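Local coordinates for phage-like element PBSX protein XkdM (Bacillus subtilis, PDB 2GUJ) that probably builds the tail tube of the phage-like PBSX particle, at residues G100-T105 with P140-D145; D83-L88 with D108-S113; A31-N36 with T53-T58. All blocks are in the same frame, centred on the assembly; numbering follows the deposited sequence.

Interaction 1: residues G100-T105 with P140-D145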
# COMPACT_ATOMS: atom_id res chain seq x y z
N GLY B 100 15.82 10.90 -19.55
CA GLY B 100 17.05 10.91 -18.77
C GLY B 100 16.69 10.85 -17.30
O GLY B 100 16.20 9.82 -16.83
N THR B 101 16.94 11.93 -16.56
CA THR B 101 16.60 11.97 -15.13
C THR B 101 16.13 13.36 -14.68
O THR B 101 16.90 14.33 -14.67
CB THR B 101 17.77 11.52 -14.25
OG1 THR B 101 18.03 10.14 -14.49
CG2 THR B 101 17.43 11.71 -12.78
N GLU B 102 14.86 13.43 -14.29
CA GLU B 102 14.24 14.68 -13.87
C GLU B 102 13.76 14.66 -12.42
O GLU B 102 13.64 13.60 -11.79
CB GLU B 102 13.05 14.98 -14.79
CG GLU B 102 13.30 14.78 -16.29
CD GLU B 102 12.34 13.76 -16.91
OE1 GLU B 102 12.49 12.56 -16.59
OE2 GLU B 102 11.44 14.16 -17.69
N ARG B 103 13.46 15.84 -11.89
CA ARG B 103 12.97 15.98 -10.52
C ARG B 103 11.47 15.76 -10.50
O ARG B 103 10.75 16.16 -11.42
CB ARG B 103 13.28 17.37 -9.97
CG ARG B 103 12.78 17.58 -8.54
CD ARG B 103 13.90 18.08 -7.64
NE ARG B 103 13.95 19.54 -7.56
CZ ARG B 103 14.91 20.20 -6.92
NH1 ARG B 103 15.90 19.54 -6.33
NH2 ARG B 103 14.86 21.52 -6.85
N VAL B 104 11.00 15.14 -9.44
CA VAL B 104 9.59 14.87 -9.27
C VAL B 104 9.13 15.56 -8.01
O VAL B 104 9.75 15.39 -6.96
CB VAL B 104 9.34 13.39 -9.06
CG1 VAL B 104 7.88 13.07 -9.23
CG2 VAL B 104 10.20 12.61 -10.02
N THR B 105 8.07 16.34 -8.09
CA THR B 105 7.58 16.94 -6.87
C THR B 105 6.21 16.32 -6.65
O THR B 105 5.56 15.89 -7.60
CB THR B 105 7.45 18.45 -6.99
OG1 THR B 105 6.19 18.77 -7.59
CG2 THR B 105 8.58 19.03 -7.84
N PRO B 140 8.80 18.71 -13.32
CA PRO B 140 9.20 20.02 -13.81
C PRO B 140 10.51 20.22 -14.55
O PRO B 140 10.52 20.83 -15.61
CB PRO B 140 9.15 20.87 -12.55
CG PRO B 140 9.69 19.92 -11.54
CD PRO B 140 8.89 18.67 -11.85
N GLU B 141 11.61 19.74 -13.99
CA GLU B 141 12.90 19.96 -14.64
C GLU B 141 13.69 18.70 -14.83
O GLU B 141 13.37 17.68 -14.24
CB GLU B 141 13.71 20.97 -13.82
CG GLU B 141 13.87 20.58 -12.35
CD GLU B 141 14.20 21.77 -11.45
OE1 GLU B 141 15.22 22.45 -11.69
OE2 GLU B 141 13.43 22.02 -10.48
N LYS B 142 14.71 18.75 -15.68
CA LYS B 142 15.51 17.56 -15.89
C LYS B 142 16.50 17.43 -14.76
O LYS B 142 16.08 17.14 -13.64
CB LYS B 142 16.21 17.58 -17.25
CG LYS B 142 15.27 17.10 -18.36
CD LYS B 142 15.98 16.63 -19.61
CE LYS B 142 15.01 15.88 -20.51
NZ LYS B 142 15.63 15.45 -21.79
N LEU B 143 17.79 17.63 -15.01
CA LEU B 143 18.75 17.52 -13.91
C LEU B 143 20.21 17.63 -14.34
O LEU B 143 20.56 17.32 -15.48
CB LEU B 143 18.55 16.19 -13.17
CG LEU B 143 18.54 16.21 -11.64
CD1 LEU B 143 19.93 16.56 -11.11
CD2 LEU B 143 17.51 17.22 -11.14
N SER B 144 21.03 18.06 -13.38
CA SER B 144 22.47 18.24 -13.54
C SER B 144 22.87 18.29 -15.01
O SER B 144 23.64 17.46 -15.50
CB SER B 144 23.22 17.12 -12.81
OG SER B 144 24.54 17.52 -12.47
N ASP B 145 22.30 19.26 -15.71
CA ASP B 145 22.53 19.48 -17.13
C ASP B 145 23.95 19.17 -17.57
O ASP B 145 24.91 19.60 -16.93
CB ASP B 145 22.19 20.92 -17.48
CG ASP B 145 20.94 21.40 -16.78
OD1 ASP B 145 19.88 20.78 -16.99
OD2 ASP B 145 21.02 22.38 -16.02
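Arg103 and Glu141 meet where the antiparallel sheet of this phage tail tube fold gives way to the C-terminal tail. Strand 103-109 pairs with strand 136-138, and residues 140-145 carry the chain onward beside the start of 103-109. One backbone bond still joins them: Arg103 N donates to Glu141 O at 3.0 Å, although the position of that carbonyl oxygen is uncertain. The two side chains run alongside each other, pointing the same way, with Arg103 CB 4.0 Å from Glu141 CG. CG of Arg103 lies opposite its own N (chi1 -180°), and bends farther along the chain bring the guanidinium beside the carboxylate. The resulting salt bridge is long, Arg103 NE to Glu141 OE2 being 3.9 Å, and the two planes stand 76° apart, so it is no flat, two-pronged pairing. Long, flexible charged chains suit this mostly exposed margin.

Glu102 and Lys142 touch through their aliphatic parts, CG to CG at 3.7 Å. Their charged ends diverge, leaving Glu102 OE2 6.0 Å from Lys142 NZ; the carboxylate instead forms a salt bridge with Arg99. Farther out, Gln89 of strand 86-92 accepts a weak hydrogen bond from Arg103 NE. The backbone of Thr105 is hydrogen-bonded to Asp138, and its beta-branched side chain offers a methyl to the proline ring, Thr105 CG2 lying 4.0 Å from Pro140 CG.

Interaction 2: residues D83-L88 with D108-S113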
# COMPACT_ATOMS: atom_id res chain seq x y z
N ASP B 83 -3.28 17.56 10.16
CA ASP B 83 -2.24 17.00 9.32
C ASP B 83 -1.87 18.07 8.33
O ASP B 83 -2.71 18.57 7.58
CB ASP B 83 -2.72 15.76 8.60
CG ASP B 83 -2.77 14.55 9.50
OD1 ASP B 83 -1.84 14.40 10.32
OD2 ASP B 83 -3.73 13.75 9.38
N PRO B 84 -0.59 18.45 8.31
CA PRO B 84 -0.04 19.48 7.42
C PRO B 84 0.23 18.96 6.01
O PRO B 84 0.29 17.76 5.79
CB PRO B 84 1.25 19.87 8.13
CG PRO B 84 1.73 18.55 8.64
CD PRO B 84 0.46 17.92 9.20
N TYR B 85 0.39 19.88 5.07
CA TYR B 85 0.67 19.53 3.69
C TYR B 85 2.12 19.81 3.35
O TYR B 85 2.50 20.97 3.18
CB TYR B 85 -0.19 20.34 2.73
CG TYR B 85 -1.62 19.91 2.59
CD1 TYR B 85 -1.96 18.56 2.52
CD2 TYR B 85 -2.63 20.85 2.46
CE1 TYR B 85 -3.29 18.17 2.33
CE2 TYR B 85 -3.95 20.47 2.26
CZ TYR B 85 -4.27 19.13 2.20
OH TYR B 85 -5.57 18.74 2.03
N PHE B 86 2.93 18.77 3.23
CA PHE B 86 4.32 18.97 2.87
C PHE B 86 4.44 18.78 1.35
O PHE B 86 3.56 18.20 0.71
CB PHE B 86 5.23 17.96 3.58
CG PHE B 86 4.67 17.43 4.87
CD1 PHE B 86 3.43 16.82 4.91
CD2 PHE B 86 5.42 17.50 6.04
CE1 PHE B 86 2.93 16.26 6.09
CE2 PHE B 86 4.94 16.94 7.23
CZ PHE B 86 3.69 16.32 7.25
N THR B 87 5.53 19.30 0.78
CA THR B 87 5.78 19.16 -0.64
C THR B 87 7.02 18.30 -0.79
O THR B 87 8.13 18.73 -0.46
CB THR B 87 6.03 20.52 -1.28
OG1 THR B 87 4.78 21.20 -1.42
CG2 THR B 87 6.73 20.37 -2.64
N LEU B 88 6.84 17.09 -1.30
CA LEU B 88 7.95 16.16 -1.46
C LEU B 88 8.64 16.30 -2.81
O LEU B 88 8.08 15.92 -3.84
CB LEU B 88 7.45 14.72 -1.23
CG LEU B 88 8.59 13.70 -1.24
CD1 LEU B 88 8.13 12.33 -0.72
CD2 LEU B 88 9.13 13.58 -2.66
N ASP B 108 1.23 18.57 -2.12
CA ASP B 108 0.38 18.20 -1.02
C ASP B 108 0.42 16.76 -0.54
O ASP B 108 -0.62 16.19 -0.22
CB ASP B 108 -1.05 18.62 -1.31
CG ASP B 108 -1.36 19.98 -0.75
OD1 ASP B 108 -0.50 20.89 -0.85
OD2 ASP B 108 -2.46 20.14 -0.20
N VAL B 109 1.62 16.18 -0.50
CA VAL B 109 1.76 14.83 0.02
C VAL B 109 1.31 15.07 1.46
O VAL B 109 1.51 16.16 1.99
CB VAL B 109 3.23 14.36 0.03
CG1 VAL B 109 4.14 15.45 -0.52
CG2 VAL B 109 3.65 13.97 1.46
N ASN B 110 0.73 14.07 2.10
CA ASN B 110 0.26 14.26 3.47
C ASN B 110 0.10 13.00 4.30
O ASN B 110 -0.75 12.16 4.00
CB ASN B 110 -1.07 15.01 3.41
CG ASN B 110 -1.84 14.96 4.72
OD1 ASN B 110 -1.25 14.79 5.79
ND2 ASN B 110 -3.16 15.13 4.64
N PHE B 111 0.91 12.86 5.34
CA PHE B 111 0.83 11.70 6.23
C PHE B 111 0.03 12.01 7.48
O PHE B 111 -0.49 13.11 7.64
CB PHE B 111 2.20 11.25 6.74
CG PHE B 111 3.33 11.62 5.85
CD1 PHE B 111 3.79 12.93 5.79
CD2 PHE B 111 3.94 10.65 5.06
CE1 PHE B 111 4.86 13.27 4.95
CE2 PHE B 111 5.00 10.96 4.22
CZ PHE B 111 5.47 12.28 4.16
N ASP B 112 -0.06 11.02 8.36
CA ASP B 112 -0.76 11.19 9.62
C ASP B 112 0.35 11.61 10.59
O ASP B 112 1.35 10.92 10.76
CB ASP B 112 -1.40 9.86 10.06
CG ASP B 112 -2.14 9.96 11.39
OD1 ASP B 112 -3.06 10.79 11.54
OD2 ASP B 112 -1.80 9.19 12.31
N SER B 113 0.16 12.78 11.20
CA SER B 113 1.14 13.32 12.13
C SER B 113 1.69 12.26 13.05
O SER B 113 2.88 11.93 13.00
CB SER B 113 0.47 14.41 12.95
OG SER B 113 -0.20 15.31 12.11
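Phe86 and Val109 form an antiparallel hydrogen-bonded pair in the beta hairpin of strands 86-92 and 103-109, near the end where the hairpin opens. Its backbone link is modest: Phe86 N donates to Val109 O at 3.2 Å with an angle of only 134°, a weak bond. Beyond the pair the two chains run on as loops, and side chains take over.

Most of the apolar contacts face the interior. Phe111 turns its edge to one face of the Phe86 ring in an edge-to-face pair, centroids 5.0 Å apart and planes at 74°. Flat, bulky phenylalanines suit this buried place, where Leu16 and Ile116 also touch both rings and Met74 of helix 68-79 reaches Phe86. Next along, the branched side chain of Val109 fills in against Leu88, CG1 to CB at 3.5 Å. On the more exposed side, Asp108 CB makes a CH-pi contact over a face of the Tyr85 ring, 4.3 Å from the centroid; the carboxylate is modelled too close to the ring, so its place is doubtful.

The polar contacts gather at the start of helix 113-117. Asp112 occupies the N-cap, and Asp83, an acceptor well suited to a helix N-terminus, reaches in from the other segment. Its CG sits anti to its carbonyl carbon, beside the backbone N, which sends the carboxylate toward Ser113. Asp83 OD2 lies 3.7 Å from Asp112 OD1, a like-charge proximity the helix end would probably ease. Ser113 N approaches Asp83 OD1 from the syn side, 28° out of the carboxylate plane, in a nearly straight bond of 2.7 Å.

Interaction 3: residues A31-N36 with T53-T58; sequences ANVEKN and TGANGT
An antiparallel strand pairing frames this contact: the last residues of strand 21-33 meet the first residues of strand 57-63, closing a long excursion of the chain that includes the short helix 44-47. Two pairs set the register. Asn32 and Thr58 form a hydrogen-bonded pair with their side chains on the same face, and Val33 and Gly57 form a non-hydrogen-bonded pair with CA atoms 4.7 Å apart. The bond within the first pair, Asn32 N to Thr58 O at 2.9 Å, is weak because its angle is only 123°. One step beyond the second, Glu34 N donates to Asn56 O at 3.2 Å in a nearly straight bond, and so extends the ladder after strand 21-33 has ended.

Gly57 suits the close approach. With no side chain directed at the partner, its almost fully extended backbone can lie against Asn32 O, which is 3.8 Å from Gly57 CA. Small size also serves at Ala55, whose CB lies 4.4 Å from Val33 CG1; with CG1 of Val33 set anti to its carbonyl carbon (chi1 -84°), that methyl is the branch that meets Ala55. At the exposed side Glu34 stretches out past Asn56, the carboxylate plane standing 83° from the amide plane. Two polar side chains are at home on such a solvent-facing margin.

Neighbouring strands flank the pairing. Ala31 is backbone-bonded to Ile9 of strand 9-11, and Gly57 to Phe134 in the loop between strands 129-132 and 136-138. Val33 and Ala55 both rest on Phe137 of strand 136-138, while Met43, just before helix 44-47, also touches Val33.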
# COMPACT_ATOMS: atom_id res chain seq x y z
N ALA B 31 4.80 6.39 -5.27
CA ALA B 31 3.40 6.79 -5.24
C ALA B 31 2.57 6.05 -6.27
O ALA B 31 3.05 5.12 -6.90
CB ALA B 31 3.28 8.29 -5.47
N ASN B 32 1.33 6.50 -6.45
CA ASN B 32 0.40 5.87 -7.38
C ASN B 32 -0.70 6.78 -7.92
O ASN B 32 -1.78 6.85 -7.32
CB ASN B 32 -0.30 4.70 -6.67
CG ASN B 32 0.50 3.42 -6.74
OD1 ASN B 32 0.68 2.86 -7.82
ND2 ASN B 32 0.96 2.94 -5.59
N VAL B 33 -0.49 7.48 -9.03
CA VAL B 33 -1.57 8.32 -9.53
C VAL B 33 -2.85 7.49 -9.65
O VAL B 33 -2.85 6.44 -10.28
CB VAL B 33 -1.26 8.92 -10.91
CG1 VAL B 33 -0.45 10.19 -10.74
CG2 VAL B 33 -0.51 7.92 -11.75
N GLU B 34 -3.93 7.95 -9.02
CA GLU B 34 -5.18 7.23 -9.07
C GLU B 34 -5.89 7.42 -10.39
O GLU B 34 -6.11 8.55 -10.83
CB GLU B 34 -6.12 7.68 -7.97
CG GLU B 34 -7.50 7.04 -8.08
CD GLU B 34 -8.56 7.85 -7.38
OE1 GLU B 34 -8.90 8.95 -7.89
OE2 GLU B 34 -9.05 7.40 -6.32
N LYS B 35 -6.26 6.30 -11.01
CA LYS B 35 -6.96 6.27 -12.30
C LYS B 35 -8.44 6.10 -12.00
O LYS B 35 -8.94 4.97 -11.99
CB LYS B 35 -6.48 5.09 -13.14
CG LYS B 35 -7.40 4.76 -14.33
CD LYS B 35 -7.17 3.34 -14.86
CE LYS B 35 -8.11 3.00 -16.03
NZ LYS B 35 -7.94 1.59 -16.50
N ASN B 36 -9.14 7.20 -11.78
CA ASN B 36 -10.55 7.11 -11.45
C ASN B 36 -11.52 7.74 -12.43
O ASN B 36 -11.29 8.83 -12.95
CB ASN B 36 -10.80 7.70 -10.06
CG ASN B 36 -11.66 6.79 -9.18
OD1 ASN B 36 -11.34 5.62 -8.99
ND2 ASN B 36 -12.74 7.34 -8.64
N THR B 53 -5.57 19.68 -12.82
CA THR B 53 -4.71 19.78 -11.65
C THR B 53 -4.87 18.50 -10.83
O THR B 53 -4.52 18.45 -9.66
CB THR B 53 -5.07 21.01 -10.79
OG1 THR B 53 -5.17 22.17 -11.63
CG2 THR B 53 -3.99 21.27 -9.74
N GLY B 54 -5.42 17.47 -11.47
CA GLY B 54 -5.62 16.20 -10.81
C GLY B 54 -4.31 15.57 -10.36
O GLY B 54 -3.54 16.18 -9.62
N ALA B 55 -4.06 14.36 -10.83
CA ALA B 55 -2.85 13.63 -10.46
C ALA B 55 -2.84 13.40 -8.96
O ALA B 55 -1.80 13.32 -8.32
CB ALA B 55 -1.62 14.41 -10.88
N ASN B 56 -4.04 13.31 -8.40
CA ASN B 56 -4.21 13.07 -6.97
C ASN B 56 -3.90 11.60 -6.82
O ASN B 56 -4.05 10.85 -7.79
CB ASN B 56 -5.66 13.23 -6.63
CG ASN B 56 -6.52 12.28 -7.42
OD1 ASN B 56 -6.45 11.05 -7.25
ND2 ASN B 56 -7.32 12.82 -8.32
N GLY B 57 -3.51 11.17 -5.62
CA GLY B 57 -3.24 9.76 -5.43
C GLY B 57 -2.79 9.34 -4.05
O GLY B 57 -2.81 10.12 -3.10
N THR B 58 -2.39 8.07 -3.94
CA THR B 58 -1.90 7.56 -2.67
C THR B 58 -0.47 7.09 -2.87
O THR B 58 0.06 7.16 -3.96
CB THR B 58 -2.71 6.38 -2.17
OG1 THR B 58 -4.10 6.74 -2.13
CG2 THR B 58 -2.26 6.00 -0.76

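All three contacts reach the same antiparallel sheet, at different places. Interactions 1 and 2 share strand 103-109, the first at its start and the second at its end; their centres lie 22 Å apart on opposite sides of the chain's centre, yet they touch where Thr105 CB comes within 4.1 Å of Leu88 O. Interaction 3 stands apart, its nearest atoms about 8 Å from those of interaction 1 and about 7 Å from those of interaction 2. Strand 136-138 bridges the gap: it leads into the tail of interaction 1 and supplies Phe137, which touches Val33 and Ala55 of interaction 3. Along the chain, interaction 3 closes before the other two open, whereas the segments of interactions 1 and 2 alternate.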